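Local coordinates for major capsid protein (PDB 1NO7) that forms the main building block of the herpes simplex virus 1 capsid shell, this fragment being the upper domain of the protein, at residues Leu508-Asp518 with Ser534-Leu544. Sequence-based numbering, arbitrary orientation.
Sequences LPVHALFAGAD and SRQVPLVPPAL
Pro509 and Val540 bring the two segments to 5.2 Å between CA atoms, and from there they run antiparallel, Ala512 beside Pro538 and Ala517 beside Arg535. No backbone hydrogen bond joins them. Val540 CG2 lies 4.0 Å from Pro509 CB. Pro538 lays its CB against the Ala512 methyl, 4.0 Å from CB to CB. Leu544 splits its two methyls. Leu544 CD1 reaches Leu508 CG at 4.0 Å, the two side chains crossing nearly at right angles, while Leu544 CD2 meets Val510 CG1 at 3.8 Å. At the far end Arg535 bends at chi2 (-64°) and turns its guanidinium back to Asp518. Arg535 NH2 to Asp518 OD1 is 2.7 Å, a salt bridge whose hydrogen bond is weak, at 126°. The carboxylate stands almost perpendicular to the guanidinium plane, and Arg535 is poorly ordered. His511 to Phe514 form a type I turn, in which His511 ND1 accepts Leu513 N at 2.8 Å and NE2 bonds Ile552 O. Helix 48-56 packs on Leu508, Pro509 and Pro541, and helix 554-562 on Ala512 and Pro538. This is buried, proline-rich packing in the upper domain between the loop leading into helix 517-521, with that helix's first turn, and the loop that follows helix 531-534.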
loop_
_atom_site.group_PDB
_atom_site.type_symbol
_atom_site.label_atom_id
_atom_site.label_comp_id
_atom_site.label_asym_id
_atom_site.label_seq_id
_atom_site.Cartn_x
_atom_site.Cartn_y
_atom_site.Cartn_z
ATOM N N LEU A 508 4.959 2.801 9.390
ATOM C CA LEU A 508 6.118 3.146 8.571
ATOM C C LEU A 508 5.605 3.578 7.198
ATOM O O LEU A 508 5.614 2.769 6.254
ATOM C CB LEU A 508 7.030 1.932 8.424
ATOM C CG LEU A 508 8.292 2.172 7.603
ATOM C CD1 LEU A 508 9.506 2.216 8.550
ATOM C CD2 LEU A 508 8.467 1.052 6.560
ATOM N N PRO A 509 5.156 4.858 7.067
ATOM C CA PRO A 509 4.625 5.406 5.810
ATOM C C PRO A 509 5.649 5.446 4.680
ATOM O O PRO A 509 6.753 5.979 4.852
ATOM C CB PRO A 509 4.171 6.816 6.203
ATOM C CG PRO A 509 3.983 6.740 7.686
ATOM C CD PRO A 509 5.163 5.908 8.101
ATOM N N VAL A 510 5.284 4.876 3.531
ATOM C CA VAL A 510 6.175 4.874 2.375
ATOM C C VAL A 510 5.870 6.079 1.493
ATOM O O VAL A 510 6.650 6.415 0.596
ATOM C CB VAL A 510 5.986 3.619 1.494
ATOM C CG1 VAL A 510 6.481 2.406 2.225
ATOM C CG2 VAL A 510 4.517 3.448 1.122
ATOM N N HIS A 511 4.744 6.738 1.752
ATOM C CA HIS A 511 4.357 7.863 0.921
ATOM C C HIS A 511 3.294 8.763 1.561
ATOM O O HIS A 511 2.390 8.292 2.258
ATOM C CB HIS A 511 3.873 7.319 -0.418
ATOM C CG HIS A 511 3.542 8.379 -1.409
ATOM N ND1 HIS A 511 2.363 9.089 -1.367
ATOM C CD2 HIS A 511 4.244 8.869 -2.457
ATOM C CE1 HIS A 511 2.353 9.971 -2.350
ATOM N NE2 HIS A 511 3.483 9.859 -3.026
ATOM N N ALA A 512 3.420 10.068 1.323
ATOM C CA ALA A 512 2.508 11.063 1.883
ATOM C C ALA A 512 1.064 10.580 1.825
ATOM O O ALA A 512 0.288 10.812 2.754
ATOM C CB ALA A 512 2.652 12.380 1.124
ATOM N N LEU A 513 0.714 9.892 0.739
ATOM C CA LEU A 513 -0.651 9.395 0.548
ATOM C C LEU A 513 -1.161 8.478 1.668
ATOM O O LEU A 513 -2.367 8.435 1.965
ATOM C CB LEU A 513 -0.752 8.681 -0.808
ATOM C CG LEU A 513 -1.602 9.436 -1.836
ATOM C CD1 LEU A 513 -1.383 8.831 -3.201
ATOM C CD2 LEU A 513 -3.073 9.368 -1.439
ATOM N N PHE A 514 -0.237 7.756 2.292
ATOM C CA PHE A 514 -0.579 6.847 3.374
ATOM C C PHE A 514 0.265 7.173 4.606
ATOM O O PHE A 514 1.389 6.670 4.749
ATOM C CB PHE A 514 -0.280 5.417 2.956
ATOM C CG PHE A 514 -0.450 5.152 1.484
ATOM C CD1 PHE A 514 0.644 4.737 0.719
ATOM C CD2 PHE A 514 -1.713 5.203 0.889
ATOM C CE1 PHE A 514 0.478 4.358 -0.626
ATOM C CE2 PHE A 514 -1.891 4.825 -0.461
ATOM C CZ PHE A 514 -0.793 4.400 -1.216
ATOM N N ALA A 515 -0.247 8.013 5.498
ATOM C CA ALA A 515 0.532 8.343 6.686
ATOM C C ALA A 515 -0.301 8.980 7.789
ATOM O O ALA A 515 0.209 9.833 8.541
ATOM C CB ALA A 515 1.694 9.267 6.313
ATOM N N GLY A 516 -1.566 8.557 7.884
ATOM C CA GLY A 516 -2.469 9.071 8.902
ATOM C C GLY A 516 -1.747 9.492 10.170
ATOM O O GLY A 516 -0.948 8.734 10.728
ATOM N N ALA A 517 -2.004 10.715 10.618
ATOM C CA ALA A 517 -1.365 11.221 11.823
ATOM C C ALA A 517 -1.555 10.194 12.928
ATOM O O ALA A 517 -0.581 9.643 13.453
ATOM C CB ALA A 517 -1.986 12.552 12.232
ATOM N N ASP A 518 -2.823 9.928 13.244
ATOM C CA ASP A 518 -3.220 8.979 14.285
ATOM C C ASP A 518 -2.374 7.698 14.383
ATOM O O ASP A 518 -1.998 7.282 15.483
ATOM C CB ASP A 518 -4.689 8.630 14.098
ATOM C CG ASP A 518 -5.557 9.861 14.044
ATOM O OD1 ASP A 518 -5.545 10.626 15.036
ATOM O OD2 ASP A 518 -6.224 10.078 13.010
ATOM N N SER A 534 3.040 16.817 13.282
ATOM C CA SER A 534 2.465 15.642 12.619
ATOM C C SER A 534 0.978 15.781 12.357
ATOM O O SER A 534 0.444 15.174 11.425
ATOM C CB SER A 534 2.671 14.413 13.489
ATOM O OG SER A 534 1.982 14.585 14.722
ATOM N N ARG A 535 0.314 16.561 13.204
ATOM C CA ARG A 535 -1.113 16.776 13.074
ATOM C C ARG A 535 -1.449 17.518 11.788
ATOM O O ARG A 535 -2.615 17.813 11.541
ATOM C CB ARG A 535 -1.639 17.564 14.279
ATOM C CG ARG A 535 -2.660 16.806 15.110
ATOM C CD ARG A 535 -3.903 16.529 14.292
ATOM N NE ARG A 535 -4.687 15.419 14.826
ATOM C CZ ARG A 535 -4.214 14.187 15.002
ATOM N NH1 ARG A 535 -2.954 13.901 14.692
ATOM N NH2 ARG A 535 -5.008 13.236 15.475
ATOM N N GLN A 536 -0.438 17.806 10.967
ATOM C CA GLN A 536 -0.646 18.535 9.707
ATOM C C GLN A 536 0.486 18.365 8.681
ATOM O O GLN A 536 0.521 19.064 7.673
ATOM C CB GLN A 536 -0.794 20.021 10.005
ATOM C CG GLN A 536 0.431 20.589 10.685
ATOM C CD GLN A 536 0.301 22.059 10.979
ATOM O OE1 GLN A 536 -0.639 22.489 11.649
ATOM N NE2 GLN A 536 1.250 22.845 10.482
ATOM N N VAL A 537 1.401 17.434 8.928
ATOM C CA VAL A 537 2.524 17.234 8.024
ATOM C C VAL A 537 2.970 15.780 7.840
ATOM O O VAL A 537 3.583 15.193 8.741
ATOM C CB VAL A 537 3.729 18.023 8.528
ATOM C CG1 VAL A 537 4.934 17.805 7.602
ATOM C CG2 VAL A 537 3.353 19.488 8.651
ATOM N N PRO A 538 2.680 15.185 6.667
ATOM C CA PRO A 538 3.068 13.798 6.377
ATOM C C PRO A 538 4.520 13.499 6.797
ATOM O O PRO A 538 5.449 14.192 6.378
ATOM C CB PRO A 538 2.855 13.683 4.865
ATOM C CG PRO A 538 2.813 15.124 4.389
ATOM C CD PRO A 538 2.062 15.805 5.488
ATOM N N LEU A 539 4.705 12.458 7.616
ATOM C CA LEU A 539 6.031 12.074 8.118
ATOM C C LEU A 539 6.761 10.951 7.380
ATOM O O LEU A 539 7.456 10.155 8.014
ATOM C CB LEU A 539 5.950 11.688 9.604
ATOM C CG LEU A 539 5.694 12.785 10.642
ATOM C CD1 LEU A 539 6.680 13.906 10.379
ATOM C CD2 LEU A 539 4.239 13.292 10.579
ATOM N N VAL A 540 6.629 10.884 6.059
ATOM C CA VAL A 540 7.321 9.835 5.308
ATOM C C VAL A 540 8.851 9.925 5.446
ATOM O O VAL A 540 9.469 10.887 4.972
ATOM C CB VAL A 540 6.964 9.893 3.809
ATOM C CG1 VAL A 540 7.831 8.911 3.017
ATOM C CG2 VAL A 540 5.485 9.568 3.621
ATOM N N PRO A 541 9.478 8.912 6.081
ATOM C CA PRO A 541 10.925 8.823 6.311
ATOM C C PRO A 541 11.772 9.197 5.101
ATOM O O PRO A 541 11.612 8.631 4.011
ATOM C CB PRO A 541 11.118 7.361 6.694
ATOM C CG PRO A 541 9.881 7.065 7.444
ATOM C CD PRO A 541 8.815 7.684 6.557
ATOM N N PRO A 542 12.698 10.153 5.279
ATOM C CA PRO A 542 13.547 10.556 4.157
ATOM C C PRO A 542 14.226 9.353 3.525
ATOM O O PRO A 542 14.678 9.428 2.388
ATOM C CB PRO A 542 14.541 11.528 4.793
ATOM C CG PRO A 542 14.583 11.096 6.224
ATOM C CD PRO A 542 13.126 10.812 6.521
ATOM N N ALA A 543 14.293 8.242 4.255
ATOM C CA ALA A 543 14.911 7.026 3.723
ATOM C C ALA A 543 13.997 6.399 2.658
ATOM O O ALA A 543 14.459 5.650 1.785
ATOM C CB ALA A 543 15.171 6.026 4.857
ATOM N N LEU A 544 12.707 6.727 2.731
ATOM C CA LEU A 544 11.704 6.195 1.809
ATOM C C LEU A 544 11.285 7.179 0.726
ATOM O O LEU A 544 10.352 6.906 -0.034
ATOM C CB LEU A 544 10.457 5.754 2.589
ATOM C CG LEU A 544 10.505 4.454 3.406
ATOM C CD1 LEU A 544 9.508 4.506 4.562
ATOM C CD2 LEU A 544 10.215 3.282 2.478
#